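Sugar kinase, pfkB family (Thermotoga maritima, PDB 2AJR) probably phosphorylates a phosphorylated sugar, as a 1-phosphofructokinase-like member of the pfkB (ribokinase-like) carbohydrate kinases, using ATP. Local coordinates at residues E109-I118 / I263-A271; K295-R306 / A317-V327. All blocks are in the same frame, centred on the assembly; numbering follows the deposited sequence.

Contact 1 (E109-I118 / I263-A271); sequences EIIDEKNKTI and IDTSHLLGA
Lys116 leaves its backbone with CG beside the N and bends again about CB-CG (chi2 -67°), which carries NZ across to Asp264; Asp264 meets it with CG anti to its own N (chi1 -167°). The pair joins the turn of the hairpin 105-112/117-122, in the small sheet that forms the lid of ribokinase-like kinases, to the loop ahead of helix 271-286. Lys116 NZ and Asp264 OD2 form a salt bridge of 2.8 Å, the ammonium on the syn side but well out of the carboxylate plane, and NZ also bonds Glu113 O in its own turn. Asp264 OD1 is held by Ser266, whose N closes an Asx turn and whose OG lies 2.6 Å from Asp264 OD1. A G1 beta bulge, with Lys116 and Thr117 opposite Asp112, turns the hairpin and sets Lys116 CA 3.8 Å from Ser266 CB. The extended Glu113 chain ends at the edge of the His267 ring, where His267 NE2 donates to Glu113 OE2 over 2.8 Å, bent at 131°. His267 is among the residues of the magnesium site, though its side chain stays about 4 Å from the ion at the nearest atoms; with ND1 bonded to Thr305 O, both ring nitrogens are engaged and the ring's rotation is fixed. Ile111 CG2 rests on Ser266 O, and Leu269 CD2 lies 3.6 Å from Glu109 OE1. Ile118 reaches over the 265-268 backbone, its CG1 3.5 Å from Ser266 CA.

Contact 2 (K295-R306 / A317-V327); sequences KFGFASALAATR and AIKKEYDHFTV
The Phe296 ring takes Ile318 CG2 over one face, 4.0 Å from its centroid in a CH-pi contact, and its CD1 lies at the edge of the Tyr322 ring. Phe325 and Phe298 meet obliquely, their planes 59° apart and centroids separated by 5.5 Å, the two side chains running in opposite senses alongside one another. Together these groups pack helix 290-304 against the C-terminal segment of the ribokinase-like alpha/beta fold, where helix 315-319 leads through a turn into edge strand 325-329 of the large sheet; strand 325-327 runs nearly antiparallel to helix 295-304. Phe325 enters with CG between its backbone N and carbonyl carbon (chi1 67°), and its ring reaches Lys295 O, Ala299 CB and Leu302 CD1. Small residues let the chains come close: Ala299 and Glu321 have CA atoms 5.2 Å apart, and Ala303 CB touches Ala317 O. The aliphatic part of Lys295 lies across Val327 CG2, while its NZ pairs with Glu292. Ile257 of strand 254-259 touches both Phe298 and Phe325, and Tyr282 of helix 271-286 touches Phe296.

Beyond helix 290-304, the edge of the Arg306 guanidinium faces the Glu321 carboxylate, with the two planes 43° apart. Arg306 grips side-on: its NE bonds Glu321 OE2 over 3.0 Å and its NH2 bonds Glu321 OE1 over 3.1 Å, both nearly straight. Both acceptors lie close to the guanidinium plane, although both donors stand out of the carboxylate plane; the paired bonds restrain rotation of the group. A second donor holds the same carboxylate, for His324 ND1 reaches Glu321 OE1 at 2.9 Å from the face opposite Arg306 NH2.

From the N terminus, after the first strands of both sheets, the chain reaches the hairpin 105-112/117-122, then passes through much of the large sheet and its helices before contact 1 brings 263-271 back to it, closing a loop of 144 residues. Contact 2 opens only afterwards and closes a short loop of 10 residues. The two are in series, neither nested nor crossed. They touch nonetheless: Ala271, starting helix 271-286, packs on Ala304, and Ile263 on Leu302. Residues 307-316 include Arg307 and Glu309, which with His267 and Ala304 make up the magnesium site; the lid hairpin, the 263-271 loop, helix 290-304 and edge strand 325-329 are thus tied together.

Contact 1 (E109-I118 / I263-A271)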
loop_
_atom_site.group_PDB
_atom_site.type_symbol
_atom_site.label_atom_id
_atom_site.label_comp_id
_atom_site.label_asym_id
_atom_site.label_seq_id
_atom_site.Cartn_x
_atom_site.Cartn_y
_atom_site.Cartn_z
ATOM N N GLU A 109 -1.999 4.620 5.812
ATOM C CA GLU A 109 -2.599 4.983 7.091
ATOM C C GLU A 109 -3.980 4.339 7.167
ATOM O O GLU A 109 -4.840 4.609 6.341
ATOM C CB GLU A 109 -2.695 6.503 7.245
ATOM C CG GLU A 109 -1.349 7.269 7.115
ATOM C CD GLU A 109 -1.065 7.752 5.687
ATOM O OE1 GLU A 109 -2.018 7.846 4.889
ATOM O OE2 GLU A 109 0.102 8.040 5.355
ATOM N N ILE A 110 -4.154 3.443 8.128
ATOM C CA ILE A 110 -5.430 2.798 8.388
ATOM C C ILE A 110 -6.058 3.477 9.607
ATOM O O ILE A 110 -5.464 3.527 10.679
ATOM C CB ILE A 110 -5.240 1.287 8.626
ATOM C CG1 ILE A 110 -4.551 0.655 7.407
ATOM C CG2 ILE A 110 -6.594 0.611 8.907
ATOM C CD1 ILE A 110 -3.888 -0.669 7.671
ATOM N N ILE A 111 -7.246 4.038 9.427
ATOM C CA ILE A 111 -7.869 4.877 10.449
ATOM C C ILE A 111 -9.145 4.209 10.885
ATOM O O ILE A 111 -10.005 3.934 10.053
ATOM C CB ILE A 111 -8.120 6.275 9.907
ATOM C CG1 ILE A 111 -6.757 6.942 9.612
ATOM C CG2 ILE A 111 -8.910 7.094 10.889
ATOM C CD1 ILE A 111 -6.832 8.268 8.891
ATOM N N ASP A 112 -9.224 3.889 12.180
ATOM C CA ASP A 112 -10.393 3.214 12.779
ATOM C C ASP A 112 -11.092 4.237 13.683
ATOM O O ASP A 112 -10.690 4.454 14.830
ATOM C CB ASP A 112 -9.949 1.968 13.569
ATOM C CG ASP A 112 -11.112 1.219 14.228
ATOM O OD1 ASP A 112 -12.267 1.715 14.237
ATOM O OD2 ASP A 112 -10.860 0.099 14.741
ATOM N N GLU A 113 -12.128 4.870 13.151
ATOM C CA GLU A 113 -12.762 6.010 13.823
ATOM C C GLU A 113 -13.538 5.592 15.071
ATOM O O GLU A 113 -13.668 6.380 16.004
ATOM C CB GLU A 113 -13.702 6.747 12.858
ATOM C CG GLU A 113 -13.520 8.259 12.891
ATOM C CD GLU A 113 -14.695 9.015 12.299
ATOM O OE1 GLU A 113 -15.522 8.399 11.578
ATOM O OE2 GLU A 113 -14.778 10.237 12.570
ATOM N N LYS A 114 -14.053 4.362 15.076
ATOM C CA LYS A 114 -14.764 3.819 16.222
ATOM C C LYS A 114 -13.843 3.629 17.439
ATOM O O LYS A 114 -14.172 4.075 18.550
ATOM C CB LYS A 114 -15.421 2.490 15.853
ATOM C CG LYS A 114 -16.124 1.807 17.019
ATOM C CD LYS A 114 -16.807 0.515 16.591
ATOM C CE LYS A 114 -17.065 -0.394 17.785
ATOM N NZ LYS A 114 -17.640 -1.703 17.372
ATOM N N ASN A 115 -12.700 2.972 17.235
ATOM C CA ASN A 115 -11.777 2.669 18.336
ATOM C C ASN A 115 -10.684 3.723 18.493
ATOM O O ASN A 115 -9.750 3.545 19.274
ATOM C CB ASN A 115 -11.134 1.299 18.121
ATOM C CG ASN A 115 -12.123 0.162 18.238
ATOM O OD1 ASN A 115 -12.382 -0.339 19.330
ATOM N ND2 ASN A 115 -12.664 -0.269 17.107
ATOM N N LYS A 116 -10.814 4.823 17.749
ATOM C CA LYS A 116 -9.801 5.889 17.684
ATOM C C LYS A 116 -8.390 5.324 17.534
ATOM O O LYS A 116 -7.581 5.417 18.453
ATOM C CB LYS A 116 -9.880 6.820 18.912
ATOM C CG LYS A 116 -11.289 7.282 19.294
ATOM C CD LYS A 116 -11.898 8.185 18.241
ATOM C CE LYS A 116 -13.343 8.592 18.572
ATOM N NZ LYS A 116 -14.015 9.151 17.347
ATOM N N THR A 117 -8.104 4.725 16.382
ATOM C CA THR A 117 -6.752 4.204 16.110
ATOM C C THR A 117 -6.259 4.568 14.704
ATOM O O THR A 117 -7.041 4.608 13.766
ATOM C CB THR A 117 -6.657 2.659 16.329
ATOM O OG1 THR A 117 -7.342 1.966 15.284
ATOM C CG2 THR A 117 -7.246 2.249 17.697
ATOM N N ILE A 118 -4.970 4.893 14.614
ATOM C CA ILE A 118 -4.237 5.040 13.358
ATOM C C ILE A 118 -3.121 3.984 13.424
ATOM O O ILE A 118 -2.279 3.980 14.348
ATOM C CB ILE A 118 -3.558 6.460 13.163
ATOM C CG1 ILE A 118 -4.440 7.596 13.665
ATOM C CG2 ILE A 118 -3.252 6.761 11.683
ATOM C CD1 ILE A 118 -3.826 9.044 13.446
ATOM N N ILE A 263 -8.918 16.092 21.653
ATOM C CA ILE A 263 -8.983 15.978 20.214
ATOM C C ILE A 263 -9.020 14.492 19.856
ATOM O O ILE A 263 -8.706 13.627 20.673
ATOM C CB ILE A 263 -7.799 16.710 19.492
ATOM C CG1 ILE A 263 -6.478 15.937 19.576
ATOM C CG2 ILE A 263 -7.610 18.120 20.040
ATOM C CD1 ILE A 263 -6.020 15.654 20.955
ATOM N N ASP A 264 -9.426 14.210 18.628
ATOM C CA ASP A 264 -9.552 12.842 18.152
ATOM C C ASP A 264 -8.200 12.408 17.589
ATOM O O ASP A 264 -7.798 12.828 16.503
ATOM C CB ASP A 264 -10.659 12.789 17.090
ATOM C CG ASP A 264 -11.093 11.381 16.757
ATOM O OD1 ASP A 264 -10.215 10.484 16.719
ATOM O OD2 ASP A 264 -12.312 11.187 16.510
ATOM N N THR A 265 -7.495 11.562 18.323
ATOM C CA THR A 265 -6.141 11.196 17.936
ATOM C C THR A 265 -6.094 10.405 16.624
ATOM O O THR A 265 -5.042 10.308 15.993
ATOM C CB THR A 265 -5.427 10.422 19.055
ATOM O OG1 THR A 265 -6.183 9.253 19.387
ATOM C CG2 THR A 265 -5.276 11.310 20.289
ATOM N N SER A 266 -7.232 9.866 16.198
ATOM C CA SER A 266 -7.314 9.202 14.903
ATOM C C SER A 266 -7.468 10.184 13.727
ATOM O O SER A 266 -7.254 9.812 12.566
ATOM C CB SER A 266 -8.457 8.163 14.895
ATOM O OG SER A 266 -9.736 8.778 14.875
ATOM N N HIS A 267 -7.830 11.429 14.018
ATOM C CA HIS A 267 -8.039 12.436 12.976
ATOM C C HIS A 267 -6.791 13.298 12.753
ATOM O O HIS A 267 -6.873 14.341 12.113
ATOM C CB HIS A 267 -9.213 13.356 13.350
ATOM C CG HIS A 267 -10.553 12.688 13.354
ATOM N ND1 HIS A 267 -11.725 13.393 13.541
ATOM C CD2 HIS A 267 -10.913 11.394 13.179
ATOM C CE1 HIS A 267 -12.748 12.557 13.500
ATOM N NE2 HIS A 267 -12.284 11.339 13.270
ATOM N N LEU A 268 -5.643 12.851 13.248
ATOM C CA LEU A 268 -4.445 13.683 13.324
ATOM C C LEU A 268 -3.574 13.720 12.083
ATOM O O LEU A 268 -2.617 14.517 12.032
ATOM C CB LEU A 268 -3.554 13.204 14.472
ATOM C CG LEU A 268 -3.776 13.762 15.867
ATOM C CD1 LEU A 268 -2.906 13.003 16.825
ATOM C CD2 LEU A 268 -3.462 15.254 15.909
ATOM N N LEU A 269 -3.814 12.860 11.101
ATOM C CA LEU A 269 -2.883 12.825 9.978
ATOM C C LEU A 269 -2.810 14.194 9.318
ATOM O O LEU A 269 -3.822 14.705 8.827
ATOM C CB LEU A 269 -3.276 11.789 8.945
ATOM C CG LEU A 269 -2.298 11.703 7.773
ATOM C CD1 LEU A 269 -0.938 11.143 8.231
ATOM C CD2 LEU A 269 -2.900 10.873 6.665
ATOM N N GLY A 270 -1.614 14.781 9.319
ATOM C CA GLY A 270 -1.349 16.033 8.593
ATOM C C GLY A 270 -1.661 17.328 9.328
ATOM O O GLY A 270 -1.499 18.418 8.760
ATOM N N ALA A 271 -2.105 17.211 10.581
ATOM C CA ALA A 271 -2.463 18.362 11.404
ATOM C C ALA A 271 -1.291 19.317 11.615
ATOM O O ALA A 271 -1.477 20.542 11.678
ATOM C CB ALA A 271 -3.005 17.891 12.772
#

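Contact 2 (K295-R306 / A317-V327)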
loop_
_atom_site.group_PDB
_atom_site.type_symbol
_atom_site.label_atom_id
_atom_site.label_comp_id
_atom_site.label_asym_id
_atom_site.label_seq_id
_atom_site.Cartn_x
_atom_site.Cartn_y
_atom_site.Cartn_z
ATOM N N LYS A 295 -0.696 30.984 17.540
ATOM C CA LYS A 295 -2.121 30.837 17.870
ATOM C C LYS A 295 -2.940 30.505 16.642
ATOM O O LYS A 295 -3.851 29.677 16.693
ATOM C CB LYS A 295 -2.677 32.116 18.516
ATOM C CG LYS A 295 -2.327 32.259 20.011
ATOM C CD LYS A 295 -2.535 33.676 20.551
ATOM C CE LYS A 295 -4.017 34.045 20.679
ATOM N NZ LYS A 295 -4.205 35.441 21.164
ATOM N N PHE A 296 -2.632 31.180 15.544
ATOM C CA PHE A 296 -3.321 30.929 14.297
ATOM C C PHE A 296 -2.938 29.539 13.781
ATOM O O PHE A 296 -3.779 28.812 13.251
ATOM C CB PHE A 296 -2.982 32.006 13.265
ATOM C CG PHE A 296 -3.820 31.934 12.015
ATOM C CD1 PHE A 296 -5.059 32.543 11.963
ATOM C CD2 PHE A 296 -3.365 31.262 10.899
ATOM C CE1 PHE A 296 -5.832 32.480 10.819
ATOM C CE2 PHE A 296 -4.127 31.199 9.755
ATOM C CZ PHE A 296 -5.370 31.806 9.715
ATOM N N GLY A 297 -1.673 29.169 13.956
ATOM C CA GLY A 297 -1.208 27.844 13.591
ATOM C C GLY A 297 -1.987 26.794 14.352
ATOM O O GLY A 297 -2.450 25.811 13.763
ATOM N N PHE A 298 -2.161 27.027 15.654
ATOM C CA PHE A 298 -2.842 26.076 16.533
ATOM C C PHE A 298 -4.288 25.922 16.088
ATOM O O PHE A 298 -4.798 24.815 16.037
ATOM C CB PHE A 298 -2.753 26.524 18.009
ATOM C CG PHE A 298 -3.078 25.437 19.000
ATOM C CD1 PHE A 298 -4.391 25.201 19.391
ATOM C CD2 PHE A 298 -2.076 24.642 19.531
ATOM C CE1 PHE A 298 -4.691 24.187 20.293
ATOM C CE2 PHE A 298 -2.366 23.629 20.436
ATOM C CZ PHE A 298 -3.673 23.404 20.822
ATOM N N ALA A 299 -4.929 27.034 15.739
ATOM C CA ALA A 299 -6.295 27.016 15.216
ATOM C C ALA A 299 -6.408 26.107 13.991
ATOM O O ALA A 299 -7.343 25.311 13.898
ATOM C CB ALA A 299 -6.746 28.424 14.868
ATOM N N SER A 300 -5.464 26.222 13.056
ATOM C CA SER A 300 -5.499 25.403 11.841
ATOM C C SER A 300 -5.358 23.923 12.184
ATOM O O SER A 300 -6.136 23.091 11.688
ATOM C CB SER A 300 -4.401 25.820 10.853
ATOM O OG SER A 300 -4.395 27.232 10.662
ATOM N N ALA A 301 -4.378 23.619 13.045
ATOM C CA ALA A 301 -4.146 22.261 13.495
ATOM C C ALA A 301 -5.446 21.686 14.026
ATOM O O ALA A 301 -5.827 20.583 13.650
ATOM C CB ALA A 301 -3.055 22.217 14.566
ATOM N N LEU A 302 -6.139 22.437 14.880
ATOM C CA LEU A 302 -7.389 21.958 15.442
ATOM C C LEU A 302 -8.364 21.683 14.326
ATOM O O LEU A 302 -9.049 20.663 14.356
ATOM C CB LEU A 302 -8.006 22.951 16.449
ATOM C CG LEU A 302 -7.385 22.918 17.855
ATOM C CD1 LEU A 302 -7.975 23.981 18.733
ATOM C CD2 LEU A 302 -7.527 21.537 18.507
ATOM N N ALA A 303 -8.429 22.594 13.356
ATOM C CA ALA A 303 -9.360 22.470 12.237
ATOM C C ALA A 303 -9.056 21.196 11.461
ATOM O O ALA A 303 -9.965 20.456 11.087
ATOM C CB ALA A 303 -9.266 23.679 11.326
ATOM N N ALA A 304 -7.776 20.914 11.257
ATOM C CA ALA A 304 -7.375 19.714 10.537
ATOM C C ALA A 304 -7.904 18.452 11.201
ATOM O O ALA A 304 -8.257 17.494 10.514
ATOM C CB ALA A 304 -5.864 19.646 10.400
ATOM N N THR A 305 -7.989 18.445 12.523
ATOM C CA THR A 305 -8.461 17.258 13.221
ATOM C C THR A 305 -9.972 17.054 13.128
ATOM O O THR A 305 -10.474 16.010 13.505
ATOM C CB THR A 305 -8.121 17.302 14.709
ATOM O OG1 THR A 305 -9.070 18.146 15.379
ATOM C CG2 THR A 305 -6.716 17.824 14.930
ATOM N N ARG A 306 -10.726 18.027 12.654
ATOM C CA ARG A 306 -12.182 17.842 12.663
ATOM C C ARG A 306 -12.669 16.806 11.669
ATOM O O ARG A 306 -13.836 16.472 11.702
ATOM C CB ARG A 306 -12.945 19.155 12.441
ATOM C CG ARG A 306 -12.689 20.230 13.482
ATOM C CD ARG A 306 -12.550 19.652 14.871
ATOM N NE ARG A 306 -12.292 20.676 15.875
ATOM C CZ ARG A 306 -11.948 20.415 17.137
ATOM N NH1 ARG A 306 -11.839 19.162 17.571
ATOM N NH2 ARG A 306 -11.722 21.420 17.978
ATOM N N ALA A 317 -12.927 27.581 8.355
ATOM C CA ALA A 317 -12.803 26.451 9.285
ATOM C C ALA A 317 -11.741 26.722 10.361
ATOM O O ALA A 317 -11.814 26.165 11.473
ATOM C CB ALA A 317 -12.482 25.162 8.522
ATOM N N ILE A 318 -10.760 27.565 10.025
ATOM C CA ILE A 318 -9.696 27.945 10.960
ATOM C C ILE A 318 -10.212 28.926 12.014
ATOM O O ILE A 318 -10.024 28.716 13.202
ATOM C CB ILE A 318 -8.490 28.575 10.222
ATOM C CG1 ILE A 318 -7.780 27.508 9.382
ATOM C CG2 ILE A 318 -7.516 29.186 11.213
ATOM C CD1 ILE A 318 -6.741 28.045 8.450
ATOM N N LYS A 319 -10.866 29.996 11.572
ATOM C CA LYS A 319 -11.423 31.006 12.485
ATOM C C LYS A 319 -12.400 30.409 13.503
ATOM O O LYS A 319 -12.473 30.887 14.631
ATOM C CB LYS A 319 -12.118 32.137 11.699
ATOM C CG LYS A 319 -11.165 33.182 11.107
ATOM C CD LYS A 319 -11.925 34.297 10.408
ATOM C CE LYS A 319 -11.027 35.493 10.069
ATOM N NZ LYS A 319 -11.823 36.746 9.790
ATOM N N LYS A 320 -13.136 29.372 13.096
ATOM C CA LYS A 320 -14.073 28.653 13.980
ATOM C C LYS A 320 -13.424 28.039 15.219
ATOM O O LYS A 320 -14.102 27.726 16.190
ATOM C CB LYS A 320 -14.786 27.536 13.205
ATOM C CG LYS A 320 -16.013 28.002 12.439
ATOM C CD LYS A 320 -16.441 26.977 11.385
ATOM C CE LYS A 320 -17.773 27.364 10.752
ATOM N NZ LYS A 320 -18.015 26.713 9.422
ATOM N N GLU A 321 -12.114 27.854 15.168
ATOM C CA GLU A 321 -11.399 27.200 16.235
ATOM C C GLU A 321 -10.848 28.184 17.251
ATOM O O GLU A 321 -10.295 27.759 18.265
ATOM C CB GLU A 321 -10.248 26.363 15.666
ATOM C CG GLU A 321 -10.683 25.237 14.735
ATOM C CD GLU A 321 -11.571 24.201 15.410
ATOM O OE1 GLU A 321 -11.645 24.170 16.660
ATOM O OE2 GLU A 321 -12.201 23.413 14.674
ATOM N N TYR A 322 -10.989 29.488 17.004
ATOM C CA TYR A 322 -10.452 30.480 17.950
ATOM C C TYR A 322 -11.111 30.373 19.321
ATOM O O TYR A 322 -10.553 30.789 20.329
ATOM C CB TYR A 322 -10.505 31.905 17.378
ATOM C CG TYR A 322 -9.126 32.368 16.941
ATOM C CD1 TYR A 322 -8.596 32.009 15.690
ATOM C CD2 TYR A 322 -8.318 33.117 17.808
ATOM C CE1 TYR A 322 -7.300 32.418 15.310
ATOM C CE2 TYR A 322 -7.030 33.533 17.434
ATOM C CZ TYR A 322 -6.526 33.182 16.192
ATOM O OH TYR A 322 -5.249 33.596 15.854
ATOM N N ASP A 323 -12.280 29.755 19.336
ATOM C CA ASP A 323 -13.060 29.516 20.542
ATOM C C ASP A 323 -12.518 28.391 21.436
ATOM O O ASP A 323 -12.795 28.357 22.624
ATOM C CB ASP A 323 -14.472 29.121 20.091
ATOM C CG ASP A 323 -15.559 29.695 20.967
ATOM O OD1 ASP A 323 -15.417 29.671 22.220
ATOM O OD2 ASP A 323 -16.570 30.145 20.379
ATOM N N HIS A 324 -11.768 27.464 20.859
ATOM C CA HIS A 324 -11.519 26.166 21.486
ATOM C C HIS A 324 -10.087 25.985 21.979
ATOM O O HIS A 324 -9.609 24.864 22.038
ATOM C CB HIS A 324 -11.843 25.031 20.500
ATOM C CG HIS A 324 -13.243 25.066 19.968
ATOM N ND1 HIS A 324 -13.526 25.177 18.622
ATOM C CD2 HIS A 324 -14.439 25.004 20.599
ATOM C CE1 HIS A 324 -14.835 25.178 18.449
ATOM N NE2 HIS A 324 -15.413 25.084 19.632
ATOM N N PHE A 325 -9.401 27.069 22.325
ATOM C CA PHE A 325 -8.106 26.941 22.973
ATOM C C PHE A 325 -7.805 28.103 23.895
ATOM O O PHE A 325 -8.379 29.170 23.745
ATOM C CB PHE A 325 -6.985 26.730 21.944
ATOM C CG PHE A 325 -6.732 27.910 21.051
ATOM C CD1 PHE A 325 -5.883 28.933 21.454
ATOM C CD2 PHE A 325 -7.302 27.973 19.789
ATOM C CE1 PHE A 325 -5.630 30.017 20.631
ATOM C CE2 PHE A 325 -7.051 29.054 18.944
ATOM C CZ PHE A 325 -6.215 30.082 19.372
ATOM N N THR A 326 -6.921 27.881 24.865
ATOM C CA THR A 326 -6.505 28.930 25.789
ATOM C C THR A 326 -5.035 29.209 25.584
ATOM O O THR A 326 -4.320 28.377 25.060
ATOM C CB THR A 326 -6.784 28.574 27.302
ATOM O OG1 THR A 326 -6.139 27.354 27.666
ATOM C CG2 THR A 326 -8.288 28.443 27.585
ATOM N N VAL A 327 -4.594 30.398 25.978
ATOM C CA VAL A 327 -3.169 30.724 26.078
ATOM C C VAL A 327 -2.858 31.112 27.523
ATOM O O VAL A 327 -3.536 31.953 28.104
ATOM C CB VAL A 327 -2.759 31.921 25.168
ATOM C CG1 VAL A 327 -1.230 32.128 25.223
ATOM C CG2 VAL A 327 -3.244 31.724 23.734
#